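Local coordinates for protein CalsepRRP (Calystegia sepium, PDB 1JY5) that is an RNase-related member of the RNase T2 family, to which RNA binding and RNA-cleaving activity can be ascribed only tentatively, at residues 15-20 with 169-174; 146-151 with 199-204; 5-10 with 179-184; 165-170 with 192-197; 27-32 with 82-87. All blocks are in the same frame, centred on the assembly; numbering follows the deposited sequence.

Contact 1 (15-20 with 169-174)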
# COMPACT_ATOMS: atom_id res chain seq x y z
N SER A 15 -2.61 5.21 7.85
CA SER A 15 -2.81 6.66 7.81
C SER A 15 -2.41 7.40 9.09
O SER A 15 -1.89 8.51 9.03
CB SER A 15 -4.27 6.98 7.47
OG SER A 15 -5.14 6.67 8.55
N GLY A 16 -2.66 6.77 10.23
CA GLY A 16 -2.34 7.40 11.50
C GLY A 16 -0.85 7.65 11.70
O GLY A 16 -0.46 8.64 12.31
N THR A 17 -0.02 6.76 11.18
CA THR A 17 1.42 6.90 11.33
C THR A 17 2.00 7.91 10.35
O THR A 17 3.09 8.44 10.54
CB THR A 17 2.10 5.54 11.14
OG1 THR A 17 1.61 4.63 12.13
CG2 THR A 17 3.61 5.66 11.27
N GLU A 18 1.24 8.18 9.29
CA GLU A 18 1.68 9.12 8.27
C GLU A 18 1.29 10.54 8.65
O GLU A 18 1.78 11.51 8.07
CB GLU A 18 1.04 8.74 6.93
CG GLU A 18 1.99 8.75 5.75
CD GLU A 18 3.24 7.93 5.99
OE1 GLU A 18 3.12 6.76 6.40
OE2 GLU A 18 4.34 8.46 5.77
N CYS A 19 0.41 10.66 9.63
CA CYS A 19 -0.03 11.97 10.07
C CYS A 19 0.32 12.26 11.53
O CYS A 19 -0.49 12.80 12.28
CB CYS A 19 -1.54 12.09 9.86
SG CYS A 19 -2.08 11.82 8.14
N LEU A 20 1.54 11.90 11.92
CA LEU A 20 2.00 12.13 13.28
C LEU A 20 2.93 13.34 13.35
O LEU A 20 2.49 14.48 13.26
CB LEU A 20 2.72 10.89 13.83
CG LEU A 20 1.86 9.70 14.25
CD1 LEU A 20 2.75 8.55 14.70
CD2 LEU A 20 0.93 10.11 15.38
N LYS A 169 6.46 -2.93 8.24
CA LYS A 169 7.51 -1.93 8.39
C LYS A 169 7.01 -0.91 9.41
O LYS A 169 5.82 -0.57 9.44
CB LYS A 169 7.80 -1.23 7.06
CG LYS A 169 8.18 -2.16 5.91
CD LYS A 169 9.44 -2.96 6.22
CE LYS A 169 9.91 -3.73 4.99
NZ LYS A 169 11.10 -4.57 5.31
N CYS A 170 7.92 -0.42 10.25
CA CYS A 170 7.58 0.55 11.28
C CYS A 170 8.31 1.87 11.16
O CYS A 170 9.36 1.97 10.53
CB CYS A 170 7.82 -0.04 12.67
SG CYS A 170 6.58 -1.28 13.10
N LYS A 171 7.72 2.88 11.79
CA LYS A 171 8.29 4.21 11.82
C LYS A 171 8.49 4.54 13.29
O LYS A 171 7.54 4.90 13.99
CB LYS A 171 7.32 5.20 11.17
CG LYS A 171 7.86 6.60 10.95
CD LYS A 171 6.79 7.45 10.28
CE LYS A 171 7.29 8.85 9.99
NZ LYS A 171 6.21 9.68 9.36
N SER A 172 9.72 4.36 13.76
CA SER A 172 10.10 4.62 15.15
C SER A 172 9.53 3.61 16.13
O SER A 172 10.26 3.03 16.94
CB SER A 172 9.67 6.03 15.56
OG SER A 172 10.10 6.33 16.88
N ASP A 173 8.22 3.41 16.07
CA ASP A 173 7.54 2.47 16.96
C ASP A 173 6.10 2.21 16.52
O ASP A 173 5.42 1.35 17.08
CB ASP A 173 7.54 3.01 18.39
CG ASP A 173 6.88 2.06 19.35
OD1 ASP A 173 7.43 0.96 19.54
OD2 ASP A 173 5.82 2.41 19.91
N ALA A 174 5.65 2.95 15.53
CA ALA A 174 4.29 2.81 15.02
C ALA A 174 4.27 2.06 13.69
O ALA A 174 5.16 2.25 12.85
CB ALA A 174 3.66 4.18 14.84
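Van der Waals contacts carry most of the meeting between Thr-17 and the Lys-171 to Ala-174 turn. The methyl of Thr-17 rests against the base of the lysine chain, with CG2 3.7 Å from CB of Lys-171, and the two side chains run past each other in opposite directions. Beyond CB the lysine is fully extended, with CG anti to the backbone N (chi1 -172°), which carries CD past the Thr-17 methyl and NZ on toward the Thr-17 carbonyl. The other branch of Thr-17 lies against Ala-174, OG1 standing 3.4 Å from CB, while the hydroxyl itself is hydrogen-bonded to the carbonyl of Val-175. Leu-20 adds a loose touch, its CD1 4.5 Å from CB of Ala-174.

Electrostatics play a smaller part. Lys-171 NZ ends 3.6 Å from the carbonyl O of Thr-17 and 4.2 Å from OE2 of Glu-18, beyond a salt bridge, though probably near enough for some attraction. That carboxylate also lies close to Glu-176, and the lysine probably offsets part of their mutual repulsion.

Backbone bonds shape the receiving side: Lys-171 O takes N-H groups from both Asp-173 and Ala-174, and Lys-171 N bonds Ala-174 O in return. The result is a tight beta-hairpin with Ser-172 and Asp-173 at its tip. It joins strands 167-171 and 174-182 of the main sheet and packs on the short helical turn that directly follows strand 7-14.

Contact 2 (146-151 with 199-204). Unlike the reference sequence in segment 146-151: Val-151 (reference Leu).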
# COMPACT_ATOMS: atom_id res chain seq x y z
N THR A 146 -2.63 5.41 22.82
CA THR A 146 -2.15 4.95 24.12
C THR A 146 -1.82 3.46 24.12
O THR A 146 -0.99 3.01 24.90
CB THR A 146 -3.20 5.17 25.22
OG1 THR A 146 -4.38 4.40 24.91
CG2 THR A 146 -3.57 6.64 25.34
N ALA A 147 -2.48 2.71 23.25
CA ALA A 147 -2.25 1.27 23.21
C ALA A 147 -0.95 0.86 22.53
O ALA A 147 -0.51 1.48 21.56
CB ALA A 147 -3.43 0.59 22.53
N GLU A 148 -0.34 -0.18 23.07
CA GLU A 148 0.88 -0.74 22.52
C GLU A 148 0.58 -2.22 22.33
O GLU A 148 0.21 -2.91 23.28
CB GLU A 148 2.06 -0.56 23.47
CG GLU A 148 2.83 0.75 23.28
CD GLU A 148 4.06 0.83 24.16
OE1 GLU A 148 4.87 -0.13 24.16
OE2 GLU A 148 4.24 1.85 24.86
N TYR A 149 0.73 -2.71 21.10
CA TYR A 149 0.45 -4.11 20.81
C TYR A 149 1.70 -4.87 20.41
O TYR A 149 2.67 -4.28 19.93
CB TYR A 149 -0.58 -4.23 19.68
CG TYR A 149 -1.76 -3.29 19.76
CD1 TYR A 149 -1.77 -2.09 19.06
CD2 TYR A 149 -2.89 -3.64 20.50
CE1 TYR A 149 -2.89 -1.25 19.07
CE2 TYR A 149 -4.02 -2.81 20.52
CZ TYR A 149 -4.01 -1.63 19.80
OH TYR A 149 -5.14 -0.83 19.80
N LYS A 150 1.68 -6.18 20.61
CA LYS A 150 2.82 -7.01 20.22
C LYS A 150 2.74 -7.23 18.72
O LYS A 150 1.68 -7.56 18.19
CB LYS A 150 2.76 -8.35 20.95
CG LYS A 150 2.85 -8.23 22.45
CD LYS A 150 2.75 -9.59 23.10
CE LYS A 150 2.87 -9.48 24.61
NZ LYS A 150 2.83 -10.82 25.26
N VAL A 151 3.86 -7.03 18.03
CA VAL A 151 3.92 -7.23 16.58
C VAL A 151 3.52 -8.65 16.22
O VAL A 151 2.78 -8.87 15.26
CB VAL A 151 5.34 -6.99 16.03
CG1 VAL A 151 5.34 -7.11 14.50
CG2 VAL A 151 5.83 -5.62 16.43
N PRO A 199 9.82 -2.91 16.26
CA PRO A 199 10.14 -3.21 17.65
C PRO A 199 9.17 -4.30 18.11
O PRO A 199 8.17 -4.55 17.45
CB PRO A 199 9.85 -1.90 18.37
CG PRO A 199 10.04 -0.87 17.31
CD PRO A 199 9.42 -1.50 16.10
N SER A 200 9.47 -4.93 19.24
CA SER A 200 8.61 -5.98 19.77
C SER A 200 7.21 -5.44 20.06
O SER A 200 6.21 -6.15 19.90
CB SER A 200 9.20 -6.55 21.06
OG SER A 200 8.41 -7.62 21.54
N LEU A 201 7.14 -4.18 20.49
CA LEU A 201 5.86 -3.54 20.78
C LEU A 201 5.64 -2.39 19.81
O LEU A 201 6.53 -1.57 19.61
CB LEU A 201 5.83 -3.02 22.22
CG LEU A 201 5.87 -4.07 23.34
CD1 LEU A 201 5.86 -3.37 24.69
CD2 LEU A 201 4.68 -5.01 23.22
N VAL A 202 4.46 -2.35 19.20
CA VAL A 202 4.15 -1.31 18.23
C VAL A 202 2.79 -0.69 18.48
O VAL A 202 2.00 -1.21 19.26
CB VAL A 202 4.18 -1.88 16.80
CG1 VAL A 202 5.57 -2.40 16.48
CG2 VAL A 202 3.15 -2.99 16.66
N SER A 203 2.52 0.43 17.81
CA SER A 203 1.25 1.11 17.98
C SER A 203 0.54 1.39 16.66
O SER A 203 1.16 1.36 15.60
CB SER A 203 1.46 2.43 18.72
OG SER A 203 2.32 3.28 17.98
N LEU A 204 -0.75 1.66 16.74
CA LEU A 204 -1.56 1.99 15.57
C LEU A 204 -2.19 3.34 15.86
O LEU A 204 -3.40 3.45 16.06
CB LEU A 204 -2.63 0.92 15.35
CG LEU A 204 -2.12 -0.49 15.03
CD1 LEU A 204 -3.26 -1.50 15.14
CD2 LEU A 204 -1.52 -0.50 13.62
O HOH W 1 -1.77 2.02 19.30
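Tyr-149 and Val-202 form an antiparallel hydrogen-bonded pair: Tyr-149 N donates to Val-202 O at 2.7 Å, and Val-202 N returns a bond of 2.7 Å to Tyr-149 O. A third backbone bond, from Val-151 N to Ser-200 O (3.1 Å), continues the pairing past the non-hydrogen-bonded pair of Lys-150 and Leu-201. On the face of that pair the side chains lie alongside each other and point the same way, CG of the lysine 3.8 Å from CD2 of the leucine. Glu-148 comes at Leu-201 from another direction, crossing it at about a right angle and bringing OE1 within 3.4 Å of CD1. The opposite face carries the Tyr-149 ring, whose CE1 meets CD1 of Leu-204 at 4.0 Å, again with the side chains roughly perpendicular.

Where the strands diverge, a water takes over. It donates to Ala-147 O at 2.6 Å and accepts from Leu-204 N at 2.8 Å, linking backbones that no longer bond directly.

Further out, the phenol of Tyr-149 is anchored by a hydrogen bond to Leu-142 O, and its ring meets that of Tyr-141 with planes at about 65°. Lys-150 occupies the N-cap of helix 151-162, and Val-202 and Leu-204 reach Val-175. The two-strand sheet thus sits between the start of that helix and strand 174-182.

Contact 3 (5-10 with 179-184); sequences FDYFTL and QICFDK
Lys-184 drapes over Phe-5: CG of Lys-184 lies 3.7 Å from CE1 of Phe-5. The next carbon of the lysine, CD, stands above one face of the ring, displaced toward the rim. Bends at chi3 and chi4 (-75° and -76°) then turn the chain's end toward the backbone of Phe-5 and Asp-6, and the ammonium drops into a niche between two carbonyls. NZ bonds Phe-5 O at 3.1 Å, in the carbonyl plane on a lone pair, and Asp-6 O at 2.8 Å from a tilted approach. Phe-5 in turn sets its edge on the next aromatic: CE1 stands 3.6 Å above the plane of the Phe-8 ring, over its centre, while Asp-183 O lies at that ring's edge.

Phe-8 with Phe-182 and Leu-10 with Ile-180 are hydrogen-bonded pairs, joined by four backbone bonds, and Thr-9 with Cys-181 is the non-hydrogen-bonded pair between them. The antiparallel strands 7-10 and 179-182 belong to the central sheet of this RNase T2 fold; at the start of strand 7-10, Asp-6 and Tyr-7 together face Asp-48 of strand 40-48 in a classic beta bulge.

On the Thr-9 face, the Cys-181 sulfur is a bump resting against two neighbours, 3.7 Å from CE1 of Tyr-7 and 3.5 Å from OG1 of Thr-9, whose hydroxyl bonds Asp-48. The sulfur approaches the tyrosine ring obliquely and is joined to Cys-191. On the other face, Leu-10 lies alongside Phe-182, its CB 3.8 Å from CE1 at the ring edge.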
# COMPACT_ATOMS: atom_id res chain seq x y z
N PHE A 5 8.08 -9.58 -14.11
CA PHE A 5 8.07 -9.64 -12.65
C PHE A 5 7.59 -11.00 -12.17
O PHE A 5 6.90 -11.73 -12.89
CB PHE A 5 7.18 -8.52 -12.10
CG PHE A 5 5.71 -8.71 -12.34
CD1 PHE A 5 4.88 -9.21 -11.33
CD2 PHE A 5 5.14 -8.38 -13.56
CE1 PHE A 5 3.51 -9.36 -11.54
CE2 PHE A 5 3.77 -8.53 -13.78
CZ PHE A 5 2.96 -9.02 -12.77
N ASP A 6 7.95 -11.34 -10.93
CA ASP A 6 7.59 -12.64 -10.37
C ASP A 6 6.29 -12.66 -9.58
O ASP A 6 5.47 -13.57 -9.73
CB ASP A 6 8.73 -13.14 -9.48
CG ASP A 6 10.00 -13.38 -10.26
OD1 ASP A 6 11.09 -13.02 -9.75
OD2 ASP A 6 9.92 -13.94 -11.37
N TYR A 7 6.09 -11.65 -8.74
CA TYR A 7 4.89 -11.59 -7.93
C TYR A 7 4.50 -10.14 -7.64
O TYR A 7 5.27 -9.21 -7.91
CB TYR A 7 5.11 -12.34 -6.61
CG TYR A 7 6.11 -11.66 -5.70
CD1 TYR A 7 5.70 -10.72 -4.76
CD2 TYR A 7 7.48 -11.91 -5.83
CE1 TYR A 7 6.63 -10.02 -3.98
CE2 TYR A 7 8.42 -11.22 -5.06
CZ TYR A 7 7.99 -10.28 -4.14
OH TYR A 7 8.91 -9.56 -3.42
N PHE A 8 3.31 -9.98 -7.10
CA PHE A 8 2.77 -8.67 -6.75
C PHE A 8 2.87 -8.41 -5.24
O PHE A 8 2.59 -9.29 -4.43
CB PHE A 8 1.28 -8.60 -7.11
CG PHE A 8 1.00 -8.28 -8.55
CD1 PHE A 8 0.25 -9.15 -9.34
CD2 PHE A 8 1.40 -7.07 -9.09
CE1 PHE A 8 -0.11 -8.81 -10.64
CE2 PHE A 8 1.04 -6.71 -10.39
CZ PHE A 8 0.29 -7.58 -11.16
N THR A 9 3.27 -7.20 -4.87
CA THR A 9 3.29 -6.82 -3.46
C THR A 9 2.25 -5.72 -3.32
O THR A 9 2.32 -4.71 -4.00
CB THR A 9 4.66 -6.25 -2.99
OG1 THR A 9 5.60 -7.32 -2.82
CG2 THR A 9 4.51 -5.50 -1.66
N LEU A 10 1.25 -5.94 -2.47
CA LEU A 10 0.25 -4.89 -2.22
C LEU A 10 0.74 -4.24 -0.93
O LEU A 10 0.71 -4.86 0.13
CB LEU A 10 -1.17 -5.46 -2.02
CG LEU A 10 -2.25 -4.46 -1.58
CD1 LEU A 10 -2.42 -3.39 -2.64
CD2 LEU A 10 -3.59 -5.16 -1.32
N GLN A 179 2.66 -5.25 4.06
CA GLN A 179 2.79 -5.79 2.71
C GLN A 179 2.22 -7.20 2.60
O GLN A 179 2.57 -8.08 3.38
CB GLN A 179 4.27 -5.81 2.29
CG GLN A 179 4.91 -4.44 2.14
CD GLN A 179 6.42 -4.53 1.97
OE1 GLN A 179 6.96 -5.60 1.72
NE2 GLN A 179 7.10 -3.40 2.10
N ILE A 180 1.33 -7.38 1.63
CA ILE A 180 0.69 -8.66 1.35
C ILE A 180 1.08 -9.03 -0.08
O ILE A 180 0.99 -8.19 -0.98
CB ILE A 180 -0.86 -8.55 1.38
CG1 ILE A 180 -1.32 -7.97 2.71
CG2 ILE A 180 -1.48 -9.93 1.15
CD1 ILE A 180 -0.91 -8.77 3.91
N CYS A 181 1.50 -10.27 -0.30
CA CYS A 181 1.93 -10.68 -1.63
C CYS A 181 0.93 -11.55 -2.40
O CYS A 181 0.17 -12.30 -1.81
CB CYS A 181 3.31 -11.36 -1.53
SG CYS A 181 4.52 -10.13 -0.95
N PHE A 182 0.92 -11.39 -3.73
CA PHE A 182 0.03 -12.14 -4.61
C PHE A 182 0.78 -12.67 -5.83
O PHE A 182 1.70 -12.00 -6.32
CB PHE A 182 -1.11 -11.25 -5.13
CG PHE A 182 -2.02 -10.70 -4.07
CD1 PHE A 182 -1.70 -9.52 -3.40
CD2 PHE A 182 -3.19 -11.37 -3.72
CE1 PHE A 182 -2.54 -9.01 -2.41
CE2 PHE A 182 -4.04 -10.87 -2.73
CZ PHE A 182 -3.71 -9.68 -2.07
N ASP A 183 0.40 -13.85 -6.32
CA ASP A 183 1.03 -14.39 -7.52
C ASP A 183 0.39 -13.72 -8.73
O ASP A 183 -0.50 -12.88 -8.57
CB ASP A 183 0.92 -15.94 -7.58
CG ASP A 183 -0.51 -16.45 -7.74
OD1 ASP A 183 -0.74 -17.64 -7.41
OD2 ASP A 183 -1.40 -15.71 -8.20
N LYS A 184 0.85 -14.06 -9.93
CA LYS A 184 0.34 -13.45 -11.15
C LYS A 184 -1.10 -13.82 -11.49
O LYS A 184 -1.67 -13.31 -12.46
CB LYS A 184 1.28 -13.75 -12.32
CG LYS A 184 2.56 -12.89 -12.29
CD LYS A 184 3.46 -13.13 -13.50
CE LYS A 184 4.21 -14.43 -13.40
NZ LYS A 184 5.34 -14.36 -12.45

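Contact 4 (165-170 with 192-197)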
# COMPACT_ATOMS: atom_id res chain seq x y z
N THR A 165 1.85 -14.92 5.44
CA THR A 165 2.47 -14.01 6.37
C THR A 165 2.78 -12.66 5.73
O THR A 165 3.40 -12.59 4.67
CB THR A 165 3.76 -14.64 6.96
OG1 THR A 165 3.42 -15.88 7.59
CG2 THR A 165 4.40 -13.72 7.99
N PRO A 166 2.33 -11.57 6.36
CA PRO A 166 2.57 -10.23 5.84
C PRO A 166 3.95 -9.74 6.22
O PRO A 166 4.62 -10.33 7.07
CB PRO A 166 1.48 -9.41 6.51
CG PRO A 166 1.41 -10.04 7.87
CD PRO A 166 1.43 -11.52 7.53
N VAL A 167 4.38 -8.66 5.58
CA VAL A 167 5.66 -8.05 5.89
C VAL A 167 5.23 -6.72 6.52
O VAL A 167 4.35 -6.04 5.99
CB VAL A 167 6.50 -7.81 4.62
CG1 VAL A 167 7.79 -7.08 4.97
CG2 VAL A 167 6.85 -9.16 3.97
N VAL A 168 5.81 -6.38 7.66
CA VAL A 168 5.46 -5.13 8.33
C VAL A 168 6.66 -4.21 8.52
O VAL A 168 7.74 -4.66 8.90
CB VAL A 168 4.84 -5.38 9.73
CG1 VAL A 168 4.42 -4.05 10.35
CG2 VAL A 168 3.63 -6.31 9.64
N LYS A 169 6.46 -2.93 8.24
CA LYS A 169 7.51 -1.93 8.39
C LYS A 169 7.01 -0.91 9.41
O LYS A 169 5.82 -0.57 9.44
CB LYS A 169 7.80 -1.23 7.06
CG LYS A 169 8.18 -2.16 5.91
CD LYS A 169 9.44 -2.96 6.22
CE LYS A 169 9.91 -3.73 4.99
NZ LYS A 169 11.10 -4.57 5.31
N CYS A 170 7.92 -0.42 10.25
CA CYS A 170 7.58 0.55 11.28
C CYS A 170 8.31 1.87 11.16
O CYS A 170 9.36 1.97 10.53
CB CYS A 170 7.82 -0.04 12.67
SG CYS A 170 6.58 -1.28 13.10
N PRO A 192 8.78 -12.77 -0.11
CA PRO A 192 10.15 -13.27 0.06
C PRO A 192 10.58 -13.14 1.52
O PRO A 192 10.15 -12.22 2.22
CB PRO A 192 10.97 -12.37 -0.86
CG PRO A 192 10.00 -12.06 -1.97
CD PRO A 192 8.72 -11.78 -1.21
N SER A 193 11.42 -14.06 1.98
CA SER A 193 11.91 -14.01 3.36
C SER A 193 12.58 -12.67 3.62
O SER A 193 13.41 -12.22 2.83
CB SER A 193 12.93 -15.13 3.61
OG SER A 193 12.36 -16.41 3.44
N THR A 194 12.21 -12.03 4.72
CA THR A 194 12.78 -10.74 5.08
C THR A 194 12.91 -10.65 6.60
O THR A 194 12.06 -11.17 7.32
CB THR A 194 11.89 -9.57 4.61
OG1 THR A 194 11.03 -10.02 3.55
CG2 THR A 194 12.74 -8.42 4.11
N ALA A 195 13.96 -10.00 7.07
CA ALA A 195 14.19 -9.85 8.51
C ALA A 195 13.25 -8.82 9.12
O ALA A 195 12.88 -7.84 8.48
CB ALA A 195 15.64 -9.44 8.76
N SER A 196 12.86 -9.04 10.38
CA SER A 196 11.98 -8.12 11.08
C SER A 196 12.69 -6.80 11.32
O SER A 196 13.90 -6.76 11.51
CB SER A 196 11.54 -8.71 12.42
OG SER A 196 10.80 -9.90 12.23
N THR A 197 11.92 -5.71 11.32
CA THR A 197 12.49 -4.39 11.54
C THR A 197 11.71 -3.61 12.59
O THR A 197 12.20 -2.61 13.12
CB THR A 197 12.53 -3.60 10.23
OG1 THR A 197 11.25 -3.65 9.59
CG2 THR A 197 13.58 -4.18 9.29
O HOH W 2 8.97 -5.83 10.96
O HOH W 3 10.65 -5.98 8.14
O HOH W 4 10.40 -1.40 9.94
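Direct contact between Lys-169 and Thr-197 is slight: the lysine chain passes slantwise over the threonine, leaving CD 3.9 Å from OG1. A bend at chi2 (-60°) folds the lysine back toward the loop. Val-167 makes a similarly light touch, its CG2 4.3 Å from OG1 of Thr-194.

Water does most of the joining. One molecule donates to Val-168 O at 2.7 Å and accepts from Thr-197 N at 3.0 Å, bridging the two backbones. A second gathers four partners: it accepts a hydrogen bond from Lys-169 NZ at 3.2 Å, donates one to Ala-195 O at 2.9 Å and a longer one to Val-168 O, and also lies within bonding distance of Thr-197 OG1. Val-168 O is therefore gripped by two waters. A third water receives the N-H of Cys-170, extending the wet seam along the strand.

Within the loop, the Thr-194 hydroxyl bonds Pro-192 O at 2.7 Å, arriving above the carbonyl plane and pinning the threonine side chain to its own loop, beside Val-167.

Strand 167-171 pairs with strand 174-182 on one side, and it is along its other margin that the irregular loop 192-197 runs. The Cys-170 to Cys-198 disulfide fastens the loop at the end of this run. The arrangement is that of a sheet-edge strand flanked by a solvated loop, with water bridging polar backbone groups in place of another strand.

Contact 5 (27-32 with 82-87). Unlike the reference sequence in segment 82-87: Pro-85 (reference Met).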
# COMPACT_ATOMS: atom_id res chain seq x y z
N PRO A 27 -4.79 20.60 -0.17
CA PRO A 27 -5.91 19.73 -0.54
C PRO A 27 -5.48 18.30 -0.85
O PRO A 27 -6.24 17.35 -0.65
CB PRO A 27 -6.51 20.42 -1.75
CG PRO A 27 -6.22 21.87 -1.49
CD PRO A 27 -4.79 21.81 -1.01
N THR A 28 -4.26 18.16 -1.36
CA THR A 28 -3.71 16.86 -1.71
C THR A 28 -3.44 16.02 -0.46
O THR A 28 -3.58 14.80 -0.48
CB THR A 28 -2.40 17.01 -2.50
OG1 THR A 28 -2.64 17.75 -3.70
CG2 THR A 28 -1.83 15.64 -2.88
N ASN A 29 -3.04 16.68 0.63
CA ASN A 29 -2.73 15.99 1.87
C ASN A 29 -3.99 15.46 2.55
O ASN A 29 -4.89 16.22 2.90
CB ASN A 29 -1.99 16.92 2.83
CG ASN A 29 -1.23 16.17 3.90
OD1 ASN A 29 -1.73 15.18 4.44
ND2 ASN A 29 -0.03 16.64 4.21
N ALA A 30 -4.04 14.15 2.77
CA ALA A 30 -5.21 13.54 3.40
C ALA A 30 -5.20 13.64 4.93
O ALA A 30 -6.17 13.26 5.57
CB ALA A 30 -5.33 12.08 2.98
N CYS A 31 -4.11 14.15 5.50
CA CYS A 31 -4.02 14.27 6.95
C CYS A 31 -5.03 15.25 7.55
O CYS A 31 -5.31 15.19 8.75
CB CYS A 31 -2.61 14.69 7.37
SG CYS A 31 -1.33 13.42 7.15
N SER A 32 -5.57 16.14 6.73
CA SER A 32 -6.54 17.13 7.22
C SER A 32 -7.97 16.59 7.28
O SER A 32 -8.82 17.16 7.96
CB SER A 32 -6.50 18.37 6.33
OG SER A 32 -6.84 18.04 5.00
N TYR A 82 -0.11 11.59 1.65
CA TYR A 82 -0.06 12.18 3.00
C TYR A 82 1.05 13.22 3.12
O TYR A 82 1.72 13.31 4.15
CB TYR A 82 0.16 11.09 4.07
CG TYR A 82 -0.97 10.09 4.17
CD1 TYR A 82 -0.91 8.89 3.47
CD2 TYR A 82 -2.10 10.36 4.93
CE1 TYR A 82 -1.96 7.98 3.52
CE2 TYR A 82 -3.17 9.46 4.98
CZ TYR A 82 -3.09 8.26 4.27
OH TYR A 82 -4.14 7.37 4.29
N SER A 83 1.23 14.02 2.07
CA SER A 83 2.26 15.06 2.05
C SER A 83 1.93 16.07 0.96
O SER A 83 1.16 15.78 0.05
CB SER A 83 3.62 14.42 1.78
OG SER A 83 4.68 15.34 2.01
N CYS A 84 2.52 17.27 1.05
CA CYS A 84 2.29 18.31 0.06
C CYS A 84 3.41 18.47 -0.95
O CYS A 84 3.17 18.80 -2.11
CB CYS A 84 2.01 19.65 0.76
SG CYS A 84 0.52 19.57 1.78
N PRO A 85 4.67 18.23 -0.53
CA PRO A 85 5.75 18.38 -1.51
C PRO A 85 5.65 17.31 -2.60
O PRO A 85 5.41 16.14 -2.31
CB PRO A 85 7.01 18.23 -0.65
CG PRO A 85 6.56 17.32 0.44
CD PRO A 85 5.21 17.89 0.79
N SER A 86 5.82 17.73 -3.84
CA SER A 86 5.74 16.82 -4.98
C SER A 86 6.79 15.71 -4.89
O SER A 86 7.91 15.93 -4.43
CB SER A 86 5.91 17.60 -6.28
OG SER A 86 5.90 16.73 -7.40
N SER A 87 6.41 14.52 -5.34
CA SER A 87 7.31 13.37 -5.33
C SER A 87 7.94 13.26 -6.72
O SER A 87 7.54 13.97 -7.64
CB SER A 87 6.53 12.09 -5.02
OG SER A 87 5.46 11.91 -5.93
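The carboxamide of Asn-29 lies over the peptide link between Tyr-82 and Ser-83, the two flat groups roughly parallel. OD1 sits 3.6 Å from the carbonyl C of Tyr-82, and ND2 is 3.5 Å from CA of Ser-83. With CG anti to the backbone N (chi1 -160°), the amide reaches across to the other segment while its oxygen still turns back to its own chain. There OD1 accepts the N-H of Cys-31 at 2.8 Å, in a nearly straight bond of 160°. This is an Asx turn, and it fixes the rotation of the amide that rests on the peptide.

Two sulfur atoms add to the packing. Cys-84 SG touches CB of Asn-29 at 3.8 Å. Cys-31 SG meets the Tyr-82 ring at its edge, close to the ring plane, 3.9 Å from CD2. The methyl of Ala-30 approaches the neighbouring ring atom obliquely, CB 3.9 Å from CE2. Thr-28 CG2 adds a light touch on Ser-83 O at 4.2 Å. The contact between the two segments is thus made of van der Waals touches, while a backbone hydrogen bond just outside it links Ala-30 with Ser-81.

Both cysteines are in disulfides, Cys-31 with Cys-19 and Cys-84 with Cys-26, which tether the loops near the chain surface. The Tyr-82 hydroxyl bonds Thr-41 OG1 of strand 40-48, and the ring also packs on Ser-15 and Glu-18. The tyrosine therefore spans from loop 27-32 to helix 15-18 and the main sheet, between helix 72-78 and strand 87-89 in the chain.

Contact 3 is the buried one, a strand pairing in the main sheet rich in aromatic side chains; contact 1 is partly buried, and contacts 2, 4 and 5 lie at the surface. Contacts 1 and 4 share strand 167-171, and contact 3 uses its neighbour 174-182. Direct backbone bonding dominates contacts 2 and 3, whereas contact 4 relies on water and contacts 1 and 5 on van der Waals packing. Contacts 1 and 5 are joined by the Cys-19 to Cys-31 disulfide and by Tyr-82 against the 15-18 turn. Asp-173 carries contact 1 to Ser-203 of contact 2. Contacts 3 and 5 lie on opposite sides of the chain's centre, their own centres about 27 Å apart.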